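Local coordinates for acyl-homoserine-lactone synthase (Pseudomonas aeruginosa, PDB 1RO5), which makes the quorum-sensing signal N-(3-oxododecanoyl)homoserine lactone from S-adenosyl-L-methionine and a fatty acyl chain carried on acyl carrier protein, at residues Glu86-Lys91 with Ser160-His165; His98-Ser103 with Asn135-Leu140; Val143-Val148 with Gly169-Val174; Gly156-Arg161 with Glu179-Thr184. All coordinates share one frame; numbering follows the deposited sequence.

Interaction 1: residues Glu86-Lys91 with Ser160-His165; sequences ELLHGK and SRFGPH
The imidazole of H89 lies across the pyrrolidine of P164, whose CD sits over the middle of one ring face, 3.4 Å from the H89 ring centroid and 10° off its normal, a CH-pi contact. E86 O lies over the opposite face, so the ring is held between a carbonyl and a proline. From there H89 NE2 donates a hydrogen bond to P164 O at 2.8 Å, in the carbonyl plane and on a lone pair of that oxygen, although the oxygen stands 24° out of the imidazole plane. H89 CG is anti to the carbonyl carbon (chi1 -65°), which brings the ring against P164. The chain here leaves a short 3-10 turn, 86-88, through a type I' beta turn from L88 to K91, and meets the residues that follow strand 158-161 of the central sheet. F162 fills the buried side. It lies alongside L88, pointing the same way, with F162 CD2 3.8 Å from L88 CD2, while F162 CB touches L87 O at 3.4 Å. R177, on strand 171-179, adds a cation-pi contact to the F162 ring. A water donates to L87 O at 2.9 Å and more weakly to G163 O. The extended chain of K91 passes beside F162 O.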
loop_
_atom_site.group_PDB
_atom_site.type_symbol
_atom_site.label_atom_id
_atom_site.label_comp_id
_atom_site.label_asym_id
_atom_site.label_seq_id
_atom_site.Cartn_x
_atom_site.Cartn_y
_atom_site.Cartn_z
ATOM N N GLU A 86 3.923 -18.020 3.935
ATOM C CA GLU A 86 3.700 -18.453 5.352
ATOM C C GLU A 86 2.569 -17.692 5.994
ATOM O O GLU A 86 1.808 -18.229 6.813
ATOM C CB GLU A 86 4.943 -18.202 6.268
ATOM C CG GLU A 86 6.306 -18.110 5.595
ATOM C CD GLU A 86 6.613 -16.787 4.777
ATOM O OE1 GLU A 86 6.556 -16.880 3.515
ATOM O OE2 GLU A 86 7.008 -15.703 5.358
ATOM N N LEU A 87 2.375 -16.417 5.619
ATOM C CA LEU A 87 1.359 -15.614 6.285
ATOM C C LEU A 87 -0.031 -16.003 5.821
ATOM O O LEU A 87 -1.053 -15.527 6.367
ATOM C CB LEU A 87 1.615 -14.135 6.099
ATOM C CG LEU A 87 2.900 -13.637 6.799
ATOM C CD1 LEU A 87 3.192 -12.137 6.628
ATOM C CD2 LEU A 87 2.904 -13.878 8.265
ATOM N N LEU A 88 -0.088 -16.819 4.780
ATOM C CA LEU A 88 -1.389 -17.377 4.325
ATOM C C LEU A 88 -1.922 -18.465 5.301
ATOM O O LEU A 88 -3.073 -18.849 5.213
ATOM C CB LEU A 88 -1.160 -18.055 2.947
ATOM C CG LEU A 88 -1.124 -17.050 1.800
ATOM C CD1 LEU A 88 -0.730 -17.694 0.484
ATOM C CD2 LEU A 88 -2.557 -16.286 1.785
ATOM N N HIS A 89 -1.035 -19.027 6.135
ATOM C CA HIS A 89 -1.358 -20.150 7.038
ATOM C C HIS A 89 -2.052 -21.307 6.286
ATOM O O HIS A 89 -3.106 -21.745 6.673
ATOM C CB HIS A 89 -2.128 -19.612 8.281
ATOM C CG HIS A 89 -1.260 -18.709 9.114
ATOM N ND1 HIS A 89 -0.199 -19.198 9.877
ATOM C CD2 HIS A 89 -1.147 -17.347 9.134
ATOM C CE1 HIS A 89 0.499 -18.177 10.359
ATOM N NE2 HIS A 89 -0.096 -17.050 9.980
ATOM N N GLY A 90 -1.506 -21.690 5.149
ATOM C CA GLY A 90 -2.072 -22.790 4.400
ATOM C C GLY A 90 -3.350 -22.478 3.639
ATOM O O GLY A 90 -3.771 -23.320 2.835
ATOM N N LYS A 91 -3.972 -21.300 3.841
ATOM C CA LYS A 91 -5.118 -20.878 2.997
ATOM C C LYS A 91 -4.698 -20.582 1.577
ATOM O O LYS A 91 -3.469 -20.446 1.200
ATOM C CB LYS A 91 -5.824 -19.692 3.572
ATOM C CG LYS A 91 -5.913 -19.812 5.092
ATOM C CD LYS A 91 -6.950 -18.875 5.763
ATOM C CE LYS A 91 -7.123 -19.261 7.247
ATOM N NZ LYS A 91 -8.216 -18.415 7.909
ATOM N N SER A 160 -9.422 -7.983 8.358
ATOM C CA SER A 160 -9.368 -9.259 9.025
ATOM C C SER A 160 -8.025 -9.808 8.577
ATOM O O SER A 160 -7.459 -9.260 7.662
ATOM C CB SER A 160 -10.555 -10.115 8.627
ATOM O OG SER A 160 -10.293 -10.911 7.466
ATOM N N ARG A 161 -7.501 -10.787 9.269
ATOM C CA ARG A 161 -6.244 -11.348 9.011
ATOM C C ARG A 161 -6.390 -12.805 8.524
ATOM O O ARG A 161 -7.394 -13.462 8.754
ATOM C CB ARG A 161 -5.308 -11.150 10.290
ATOM C CG ARG A 161 -5.165 -12.237 11.243
ATOM C CD ARG A 161 -4.956 -11.889 12.838
ATOM N NE ARG A 161 -4.131 -10.750 13.210
ATOM C CZ ARG A 161 -3.135 -10.783 14.126
ATOM N NH1 ARG A 161 -2.805 -11.938 14.678
ATOM N NH2 ARG A 161 -2.402 -9.683 14.458
ATOM N N PHE A 162 -5.447 -13.271 7.718
ATOM C CA PHE A 162 -5.413 -14.629 7.209
ATOM C C PHE A 162 -5.050 -15.661 8.310
ATOM O O PHE A 162 -5.403 -16.848 8.218
ATOM C CB PHE A 162 -4.362 -14.708 6.050
ATOM C CG PHE A 162 -4.896 -14.176 4.741
ATOM C CD1 PHE A 162 -4.918 -12.797 4.522
ATOM C CD2 PHE A 162 -5.504 -15.038 3.765
ATOM C CE1 PHE A 162 -5.346 -12.247 3.281
ATOM C CE2 PHE A 162 -6.043 -14.510 2.568
ATOM C CZ PHE A 162 -5.960 -13.122 2.298
ATOM N N GLY A 163 -4.255 -15.251 9.293
ATOM C CA GLY A 163 -3.810 -16.121 10.323
ATOM C C GLY A 163 -2.944 -15.313 11.300
ATOM O O GLY A 163 -2.861 -14.093 11.249
ATOM N N PRO A 164 -2.295 -16.002 12.229
ATOM C CA PRO A 164 -1.431 -15.315 13.242
ATOM C C PRO A 164 -0.332 -14.416 12.610
ATOM O O PRO A 164 0.154 -14.803 11.559
ATOM C CB PRO A 164 -0.728 -16.469 14.019
ATOM C CG PRO A 164 -1.680 -17.701 13.766
ATOM C CD PRO A 164 -2.430 -17.466 12.401
ATOM N N HIS A 165 0.060 -13.304 13.235
ATOM C CA HIS A 165 1.242 -12.588 12.829
ATOM C C HIS A 165 2.528 -13.444 13.044
ATOM O O HIS A 165 2.510 -14.367 13.861
ATOM C CB HIS A 165 1.362 -11.331 13.619
ATOM C CG HIS A 165 1.456 -11.578 15.089
ATOM N ND1 HIS A 165 0.349 -11.555 15.923
ATOM C CD2 HIS A 165 2.514 -11.864 15.881
ATOM C CE1 HIS A 165 0.723 -11.851 17.163
ATOM N NE2 HIS A 165 2.034 -12.025 17.165
HETATM O O HOH W 1 -1.242 -13.553 8.481
#

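Interaction 2: residues His98-Ser103 with Asn135-Leu140; sequences HIWELS and NDIQTL
I137 lies against one face of the W100 indole, the two side chains crossing at about a right angle. Its CD1 sits 3.5 Å from the centroid of the W100 five-membered ring, a CH-pi contact, and CG1 reaches over the body of the indole. The indole extends back past I137 until W100 CH2 meets N135 CB at 3.9 Å. On the same side of the sheet, L140 CD2 packs against W100 CB at 3.8 Å and L140 CD1 approaches L102 CD1. I99 and T139 lie side by side on the other side, I99 CG1 being 3.8 Å from T139 CB; the T139 hydroxyl is bonded to E179.

Between these layers W100 N donates to T139 O at 3.2 Å. Farther out, Q138 N bonds H98 O at 2.9 Å, and the Q138 amide crosses H98 at CB, Q138 CD lying 3.6 Å from H98 CB, with its plane 10° from that of the imidazole. At the polar edge H98 ND1 donates a hydrogen bond to D136 O at 2.8 Å, approaching nearly along the C=O axis. D136, with positive phi, is the C-prime residue of the Schellman motif that ends helix 118-133. That helix end hands the chain on to strand 139-145, which pairs in parallel with its sheet neighbour, strand 99-107, a beta-alpha-beta crossover.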
loop_
_atom_site.group_PDB
_atom_site.type_symbol
_atom_site.label_atom_id
_atom_site.label_comp_id
_atom_site.label_asym_id
_atom_site.label_seq_id
_atom_site.Cartn_x
_atom_site.Cartn_y
_atom_site.Cartn_z
ATOM N N HIS A 98 -10.840 -8.707 -9.052
ATOM C CA HIS A 98 -11.544 -7.773 -8.171
ATOM C C HIS A 98 -10.755 -7.596 -6.856
ATOM O O HIS A 98 -11.207 -6.917 -5.918
ATOM C CB HIS A 98 -12.992 -8.291 -7.893
ATOM C CG HIS A 98 -13.817 -8.421 -9.132
ATOM N ND1 HIS A 98 -14.001 -7.358 -10.008
ATOM C CD2 HIS A 98 -14.430 -9.492 -9.699
ATOM C CE1 HIS A 98 -14.728 -7.762 -11.044
ATOM N NE2 HIS A 98 -14.975 -9.054 -10.889
ATOM N N ILE A 99 -9.594 -8.239 -6.780
ATOM C CA ILE A 99 -8.784 -8.075 -5.605
ATOM C C ILE A 99 -7.323 -7.647 -6.020
ATOM O O ILE A 99 -6.754 -8.251 -6.950
ATOM C CB ILE A 99 -8.786 -9.433 -4.823
ATOM C CG1 ILE A 99 -10.284 -9.863 -4.512
ATOM C CG2 ILE A 99 -7.800 -9.352 -3.600
ATOM C CD1 ILE A 99 -10.443 -11.314 -3.937
ATOM N N TRP A 100 -6.738 -6.699 -5.276
ATOM C CA TRP A 100 -5.421 -6.194 -5.493
ATOM C C TRP A 100 -4.661 -6.323 -4.211
ATOM O O TRP A 100 -5.220 -6.366 -3.123
ATOM C CB TRP A 100 -5.519 -4.687 -5.865
ATOM C CG TRP A 100 -5.948 -4.339 -7.247
ATOM C CD1 TRP A 100 -6.042 -5.161 -8.315
ATOM C CD2 TRP A 100 -6.342 -3.042 -7.712
ATOM N NE1 TRP A 100 -6.408 -4.444 -9.440
ATOM C CE2 TRP A 100 -6.624 -3.149 -9.075
ATOM C CE3 TRP A 100 -6.504 -1.806 -7.094
ATOM C CZ2 TRP A 100 -7.018 -2.086 -9.828
ATOM C CZ3 TRP A 100 -6.880 -0.764 -7.828
ATOM C CH2 TRP A 100 -7.128 -0.899 -9.201
ATOM N N GLU A 101 -3.368 -6.326 -4.329
ATOM C CA GLU A 101 -2.480 -6.341 -3.222
ATOM C C GLU A 101 -1.761 -5.021 -3.073
ATOM O O GLU A 101 -1.400 -4.375 -4.095
ATOM C CB GLU A 101 -1.389 -7.420 -3.428
ATOM C CG GLU A 101 -0.528 -7.444 -2.159
ATOM C CD GLU A 101 0.877 -8.048 -2.284
ATOM O OE1 GLU A 101 1.557 -7.855 -3.293
ATOM O OE2 GLU A 101 1.301 -8.626 -1.320
ATOM N N LEU A 102 -1.641 -4.568 -1.814
ATOM C CA LEU A 102 -0.853 -3.406 -1.488
ATOM C C LEU A 102 0.475 -3.894 -0.902
ATOM O O LEU A 102 0.518 -4.881 -0.101
ATOM C CB LEU A 102 -1.535 -2.532 -0.457
ATOM C CG LEU A 102 -2.987 -2.165 -0.681
ATOM C CD1 LEU A 102 -3.402 -1.347 0.466
ATOM C CD2 LEU A 102 -3.075 -1.388 -2.019
ATOM N N SER A 103 1.540 -3.109 -1.176
ATOM C CA SER A 103 2.843 -3.422 -0.667
ATOM C C SER A 103 3.723 -2.230 -0.596
ATOM O O SER A 103 3.406 -1.201 -1.159
ATOM C CB SER A 103 3.487 -4.559 -1.525
ATOM O OG SER A 103 3.750 -4.177 -2.855
ATOM N N ASN A 135 -12.523 0.967 -10.055
ATOM C CA ASN A 135 -11.995 -0.020 -10.981
ATOM C C ASN A 135 -12.535 -1.377 -10.606
ATOM O O ASN A 135 -11.956 -2.343 -10.907
ATOM C CB ASN A 135 -10.475 0.058 -11.060
ATOM C CG ASN A 135 -10.014 1.193 -11.954
ATOM O OD1 ASN A 135 -9.957 1.005 -13.143
ATOM N ND2 ASN A 135 -9.731 2.381 -11.398
ATOM N N ASP A 136 -13.717 -1.395 -9.996
ATOM C CA ASP A 136 -14.458 -2.626 -9.639
ATOM C C ASP A 136 -13.702 -3.573 -8.688
ATOM O O ASP A 136 -13.803 -4.820 -8.809
ATOM C CB ASP A 136 -14.948 -3.400 -10.907
ATOM C CG ASP A 136 -16.195 -4.230 -10.605
ATOM O OD1 ASP A 136 -16.250 -4.971 -9.603
ATOM O OD2 ASP A 136 -17.229 -4.188 -11.260
ATOM N N ILE A 137 -12.961 -3.004 -7.747
ATOM C CA ILE A 137 -12.260 -3.855 -6.810
ATOM C C ILE A 137 -13.052 -3.987 -5.446
ATOM O O ILE A 137 -13.406 -2.966 -4.830
ATOM C CB ILE A 137 -10.830 -3.302 -6.580
ATOM C CG1 ILE A 137 -10.050 -3.148 -7.900
ATOM C CG2 ILE A 137 -10.148 -4.067 -5.371
ATOM C CD1 ILE A 137 -9.733 -4.479 -8.645
ATOM N N GLN A 138 -13.267 -5.190 -4.931
ATOM C CA GLN A 138 -13.940 -5.272 -3.640
ATOM C C GLN A 138 -13.063 -5.447 -2.413
ATOM O O GLN A 138 -13.543 -5.203 -1.319
ATOM C CB GLN A 138 -14.939 -6.426 -3.583
ATOM C CG GLN A 138 -14.693 -7.462 -4.531
ATOM C CD GLN A 138 -15.714 -7.407 -5.757
ATOM O OE1 GLN A 138 -16.262 -8.444 -6.108
ATOM N NE2 GLN A 138 -15.911 -6.204 -6.417
ATOM N N THR A 139 -11.817 -5.879 -2.608
ATOM C CA THR A 139 -10.920 -6.270 -1.567
ATOM C C THR A 139 -9.461 -5.885 -1.854
ATOM O O THR A 139 -8.919 -6.132 -2.940
ATOM C CB THR A 139 -10.954 -7.789 -1.405
ATOM O OG1 THR A 139 -12.252 -8.238 -1.096
ATOM C CG2 THR A 139 -10.085 -8.257 -0.095
ATOM N N LEU A 140 -8.816 -5.364 -0.844
ATOM C CA LEU A 140 -7.387 -5.178 -0.835
ATOM C C LEU A 140 -6.682 -6.145 0.125
ATOM O O LEU A 140 -7.128 -6.342 1.294
ATOM C CB LEU A 140 -7.116 -3.771 -0.422
ATOM C CG LEU A 140 -7.661 -2.754 -1.454
ATOM C CD1 LEU A 140 -7.277 -1.391 -1.003
ATOM C CD2 LEU A 140 -7.221 -2.910 -2.920
#

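Interaction 3: residues Val143-Val148 with Gly169-Val174; sequences VTTVGV and GIERAV. With SO4 (sulfate ion), chain E.
T144 and V174 form an antiparallel hydrogen-bonded pair, in short strand segments whose directions lie 141° apart. T144 N donates to V174 O at 3.0 Å, and V174 N to T144 O at 2.9 Å. V146 N then donates to R172 O at 3.0 Å, carrying the ladder into the first residue of helix 146-154. V146 CG2 rests 3.9 Å from R172 CB, and V146 CB lies over one face of the R172 guanidinium. Deeper in, V174 CG1 touches T145 C at 3.9 Å. T145 points its CB away from the other strand overall, yet T145 CG2 meets E171 CB at 4.0 Å. Its OG1 stands between the backbone N and the carbonyl carbon (chi1 63°), which places the hydroxyl over the start of the helix. T145 is the N-cap: its OG1 accepts from V148 N at 3.2 Å and donates to sulfate O1 at 2.9 Å. G147 CA lies close beside the same anion, which probably came from the crystallisation liquor. Its seat at the amino end of a helix is consistent with stabilisation of its negative charge by the helix dipole.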
loop_
_atom_site.group_PDB
_atom_site.type_symbol
_atom_site.label_atom_id
_atom_site.label_comp_id
_atom_site.label_asym_id
_atom_site.label_seq_id
_atom_site.Cartn_x
_atom_site.Cartn_y
_atom_site.Cartn_z
ATOM N N VAL A 143 0.579 -7.457 3.114
ATOM C CA VAL A 143 1.403 -7.905 4.233
ATOM C C VAL A 143 1.954 -6.634 4.838
ATOM O O VAL A 143 2.679 -5.887 4.158
ATOM C CB VAL A 143 2.544 -8.806 3.782
ATOM C CG1 VAL A 143 3.636 -9.074 4.898
ATOM C CG2 VAL A 143 2.004 -10.114 3.387
ATOM N N THR A 144 1.588 -6.375 6.087
ATOM C CA THR A 144 2.048 -5.185 6.754
ATOM C C THR A 144 2.373 -5.576 8.245
ATOM O O THR A 144 2.560 -6.812 8.549
ATOM C CB THR A 144 1.057 -4.001 6.547
ATOM O OG1 THR A 144 1.631 -2.837 7.124
ATOM C CG2 THR A 144 -0.246 -4.214 7.303
ATOM N N THR A 145 2.575 -4.603 9.155
ATOM C CA THR A 145 2.849 -4.978 10.532
ATOM C C THR A 145 1.584 -4.890 11.375
ATOM O O THR A 145 0.532 -4.209 11.025
ATOM C CB THR A 145 3.810 -4.007 11.163
ATOM O OG1 THR A 145 3.158 -2.710 11.184
ATOM C CG2 THR A 145 5.164 -3.823 10.342
ATOM N N VAL A 146 1.738 -5.468 12.569
ATOM C CA VAL A 146 0.641 -5.454 13.542
ATOM C C VAL A 146 0.213 -4.075 13.917
ATOM O O VAL A 146 -0.977 -3.819 14.155
ATOM C CB VAL A 146 0.924 -6.289 14.787
ATOM C CG1 VAL A 146 -0.281 -6.128 15.762
ATOM C CG2 VAL A 146 1.081 -7.724 14.386
ATOM N N GLY A 147 1.202 -3.164 13.935
ATOM C CA GLY A 147 1.014 -1.711 14.148
ATOM C C GLY A 147 0.021 -1.162 13.143
ATOM O O GLY A 147 -0.970 -0.483 13.490
ATOM N N VAL A 148 0.277 -1.382 11.858
ATOM C CA VAL A 148 -0.589 -0.746 10.861
ATOM C C VAL A 148 -1.962 -1.460 10.943
ATOM O O VAL A 148 -2.991 -0.866 10.707
ATOM C CB VAL A 148 0.010 -0.922 9.451
ATOM C CG1 VAL A 148 -1.054 -0.783 8.301
ATOM C CG2 VAL A 148 1.235 -0.101 9.259
ATOM N N GLY A 169 11.877 -10.291 9.961
ATOM C CA GLY A 169 12.984 -9.385 10.309
ATOM C C GLY A 169 12.843 -8.952 11.775
ATOM O O GLY A 169 12.750 -9.802 12.698
ATOM N N ILE A 170 12.694 -7.647 12.029
ATOM C CA ILE A 170 12.536 -7.175 13.425
ATOM C C ILE A 170 11.068 -6.837 13.663
ATOM O O ILE A 170 10.727 -6.232 14.706
ATOM C CB ILE A 170 13.425 -5.926 13.636
ATOM C CG1 ILE A 170 12.936 -4.749 12.738
ATOM C CG2 ILE A 170 14.967 -6.244 13.383
ATOM C CD1 ILE A 170 13.509 -3.495 13.166
ATOM N N GLU A 171 10.201 -7.141 12.673
ATOM C CA GLU A 171 8.761 -6.774 12.808
ATOM C C GLU A 171 7.902 -8.022 13.167
ATOM O O GLU A 171 8.310 -9.174 12.911
ATOM C CB GLU A 171 8.198 -6.124 11.530
ATOM C CG GLU A 171 8.996 -4.959 10.919
ATOM C CD GLU A 171 9.076 -3.728 11.788
ATOM O OE1 GLU A 171 9.882 -2.852 11.476
ATOM O OE2 GLU A 171 8.345 -3.604 12.810
ATOM N N ARG A 172 6.716 -7.756 13.725
ATOM C CA ARG A 172 5.609 -8.686 13.750
ATOM C C ARG A 172 4.729 -8.410 12.571
ATOM O O ARG A 172 4.018 -7.422 12.509
ATOM C CB ARG A 172 4.839 -8.574 15.066
ATOM C CG ARG A 172 5.712 -9.125 16.267
ATOM C CD ARG A 172 4.999 -9.095 17.638
ATOM N NE ARG A 172 4.521 -7.719 17.879
ATOM C CZ ARG A 172 3.361 -7.420 18.429
ATOM N NH1 ARG A 172 2.514 -8.424 18.794
ATOM N NH2 ARG A 172 3.041 -6.116 18.565
ATOM N N ALA A 173 4.764 -9.278 11.611
ATOM C CA ALA A 173 4.080 -8.979 10.329
ATOM C C ALA A 173 2.838 -9.813 10.270
ATOM O O ALA A 173 2.819 -10.860 10.873
ATOM C CB ALA A 173 4.975 -9.342 9.186
ATOM N N VAL A 174 1.817 -9.390 9.524
ATOM C CA VAL A 174 0.626 -10.153 9.356
ATOM C C VAL A 174 0.101 -9.873 7.949
ATOM O O VAL A 174 0.363 -8.798 7.411
ATOM C CB VAL A 174 -0.401 -9.647 10.462
ATOM C CG1 VAL A 174 -0.571 -8.029 10.439
ATOM C CG2 VAL A 174 -1.731 -10.391 10.439
HETATM S S SO4 E . 4.509 0.082 13.517
HETATM O O1 SO4 E . 4.861 -0.738 12.382
HETATM O O2 SO4 E . 3.160 0.623 13.354
HETATM O O3 SO4 E . 5.513 1.134 13.748
HETATM O O4 SO4 E . 4.429 -0.740 14.731
#

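Interaction 4: residues Gly156-Arg161 with Glu179-Thr184; sequences GLDVSR and ELNAKT
E179 N opens the contact by donating to D158 O at 3.1 Å, while E179 CB lies beside the D158 carboxylate. The rest of the glutamate leads off to T139, whose hydroxyl bonds E179 OE1. L180 turns the chain away, its backbone paired with Q138, and the next polar group to come back is N181. N181 ND2 bonds D158 OD2 at 2.8 Å with a nearly straight N-H (163°); the carboxylate is met on its anti side, and the two flat groups are only 27° apart. N181, the N-cap of helix 182-189, also accepts weakly from T184 N through OD1, its chi1 of 55° folding the amide back over its own backbone. K183 comes next, and its aliphatic chain passes across D158 at about a right angle, K183 CD being 3.6 Å from D158 CB. Nearby G156, with positive phi, closes the Schellman motif that follows helix 146-154. At T184 the hydroxyl has two partners: T184 OG1 donates to E179 O at 2.6 Å and accepts from D158 N at 3.2 Å. T184 CG2 packs against L157 CG at 4.0 Å. D158 is therefore gripped at backbone O, carboxylate and backbone N, by E179 at the end of strand 171-179, by the N-cap N181 and by T184 in the first turn of the last helix. The hydrogen bond from the N181 amide to D158 OD2 would be expected to ease the carboxylate's negative charge, and K183 NZ, 5.0 Å from D158 OD1, may add a mild through-space attraction.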
loop_
_atom_site.group_PDB
_atom_site.type_symbol
_atom_site.label_atom_id
_atom_site.label_comp_id
_atom_site.label_asym_id
_atom_site.label_seq_id
_atom_site.Cartn_x
_atom_site.Cartn_y
_atom_site.Cartn_z
ATOM N N GLY A 156 -11.803 2.255 11.949
ATOM C CA GLY A 156 -13.072 1.722 11.533
ATOM C C GLY A 156 -13.142 0.727 10.366
ATOM O O GLY A 156 -14.239 0.154 10.135
ATOM N N LEU A 157 -12.023 0.457 9.666
ATOM C CA LEU A 157 -12.082 -0.307 8.432
ATOM C C LEU A 157 -12.481 -1.698 8.749
ATOM O O LEU A 157 -12.376 -2.173 9.878
ATOM C CB LEU A 157 -10.739 -0.329 7.700
ATOM C CG LEU A 157 -10.446 0.919 6.923
ATOM C CD1 LEU A 157 -10.822 2.151 7.619
ATOM C CD2 LEU A 157 -8.987 1.007 6.603
ATOM N N ASP A 158 -12.926 -2.414 7.729
ATOM C CA ASP A 158 -13.290 -3.748 7.994
ATOM C C ASP A 158 -12.061 -4.565 7.547
ATOM O O ASP A 158 -11.807 -4.683 6.353
ATOM C CB ASP A 158 -14.572 -4.022 7.220
ATOM C CG ASP A 158 -14.976 -5.454 7.268
ATOM O OD1 ASP A 158 -14.273 -6.207 7.905
ATOM O OD2 ASP A 158 -15.949 -5.961 6.676
ATOM N N VAL A 159 -11.340 -5.159 8.495
ATOM C CA VAL A 159 -10.002 -5.681 8.298
ATOM C C VAL A 159 -9.907 -6.952 9.034
ATOM O O VAL A 159 -10.298 -7.044 10.230
ATOM C CB VAL A 159 -9.012 -4.734 8.939
ATOM C CG1 VAL A 159 -7.613 -5.120 8.568
ATOM C CG2 VAL A 159 -9.171 -3.466 8.273
ATOM N N SER A 160 -9.422 -7.983 8.358
ATOM C CA SER A 160 -9.368 -9.259 9.025
ATOM C C SER A 160 -8.025 -9.808 8.577
ATOM O O SER A 160 -7.459 -9.260 7.662
ATOM C CB SER A 160 -10.555 -10.115 8.627
ATOM O OG SER A 160 -10.293 -10.911 7.466
ATOM N N ARG A 161 -7.501 -10.787 9.269
ATOM C CA ARG A 161 -6.244 -11.348 9.011
ATOM C C ARG A 161 -6.390 -12.805 8.524
ATOM O O ARG A 161 -7.394 -13.462 8.754
ATOM C CB ARG A 161 -5.308 -11.150 10.290
ATOM C CG ARG A 161 -5.165 -12.237 11.243
ATOM C CD ARG A 161 -4.956 -11.889 12.838
ATOM N NE ARG A 161 -4.131 -10.750 13.210
ATOM C CZ ARG A 161 -3.135 -10.783 14.126
ATOM N NH1 ARG A 161 -2.805 -11.938 14.678
ATOM N NH2 ARG A 161 -2.402 -9.683 14.458
ATOM N N GLU A 179 -11.716 -5.335 3.329
ATOM C CA GLU A 179 -12.923 -5.314 2.465
ATOM C C GLU A 179 -13.297 -3.912 2.141
ATOM O O GLU A 179 -13.364 -3.056 3.042
ATOM C CB GLU A 179 -14.032 -6.042 3.158
ATOM C CG GLU A 179 -13.593 -7.476 3.468
ATOM C CD GLU A 179 -13.546 -8.309 2.225
ATOM O OE1 GLU A 179 -14.096 -7.870 1.136
ATOM O OE2 GLU A 179 -12.926 -9.375 2.322
ATOM N N LEU A 180 -13.468 -3.582 0.873
ATOM C CA LEU A 180 -13.865 -2.167 0.616
ATOM C C LEU A 180 -15.449 -1.983 0.629
ATOM O O LEU A 180 -16.037 -1.325 -0.251
ATOM C CB LEU A 180 -13.248 -1.622 -0.706
ATOM C CG LEU A 180 -11.718 -1.898 -0.941
ATOM C CD1 LEU A 180 -11.300 -1.348 -2.261
ATOM C CD2 LEU A 180 -10.959 -1.171 0.194
ATOM N N ASN A 181 -16.099 -2.605 1.618
ATOM C CA ASN A 181 -17.544 -2.582 1.717
ATOM C C ASN A 181 -17.979 -1.266 2.390
ATOM O O ASN A 181 -17.241 -0.239 2.523
ATOM C CB ASN A 181 -18.013 -3.843 2.490
ATOM C CG ASN A 181 -17.346 -3.944 3.841
ATOM O OD1 ASN A 181 -16.895 -2.935 4.375
ATOM N ND2 ASN A 181 -17.233 -5.141 4.378
ATOM N N ALA A 182 -19.231 -1.308 2.849
ATOM C CA ALA A 182 -19.966 -0.191 3.414
ATOM C C ALA A 182 -19.296 0.265 4.687
ATOM O O ALA A 182 -19.089 1.527 4.936
ATOM C CB ALA A 182 -21.517 -0.731 3.699
ATOM N N LYS A 183 -18.983 -0.709 5.542
ATOM C CA LYS A 183 -18.348 -0.315 6.795
ATOM C C LYS A 183 -17.026 0.544 6.584
ATOM O O LYS A 183 -16.810 1.730 7.195
ATOM C CB LYS A 183 -18.150 -1.543 7.642
ATOM C CG LYS A 183 -17.471 -1.186 8.944
ATOM C CD LYS A 183 -16.897 -2.503 9.474
ATOM C CE LYS A 183 -15.823 -2.248 10.512
ATOM N NZ LYS A 183 -16.095 -3.295 11.503
ATOM N N THR A 184 -16.209 0.060 5.605
ATOM C CA THR A 184 -14.941 0.758 5.217
ATOM C C THR A 184 -15.243 2.064 4.644
ATOM O O THR A 184 -14.612 3.083 4.943
ATOM C CB THR A 184 -14.120 -0.092 4.220
ATOM O OG1 THR A 184 -13.711 -1.316 4.877
ATOM C CG2 THR A 184 -12.847 0.570 3.755
#

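All four contacts gather round one mixed sheet of the synthase fold. Interaction 2 joins strands 99-107 and 139-145, and interaction 3 continues from 139-145 to 171-179; their centres lie about 20 Å apart, at the two ends of the shared strand. Interactions 1 and 4 both use strand 158-161, sharing S160 and R161, with centres about 17 Å apart. Interaction 1 touches interaction 3 through L87 on V143 and H165 on V146, while interactions 2 and 4, centres about 12 Å apart, meet through Q138 with L180 and T139 with E179. Interaction 2 lies within the chain span bridged by interaction 1; interaction 3 alternates with 1 and 4, tying loop 86-91 and helix 182-189 to one sheet.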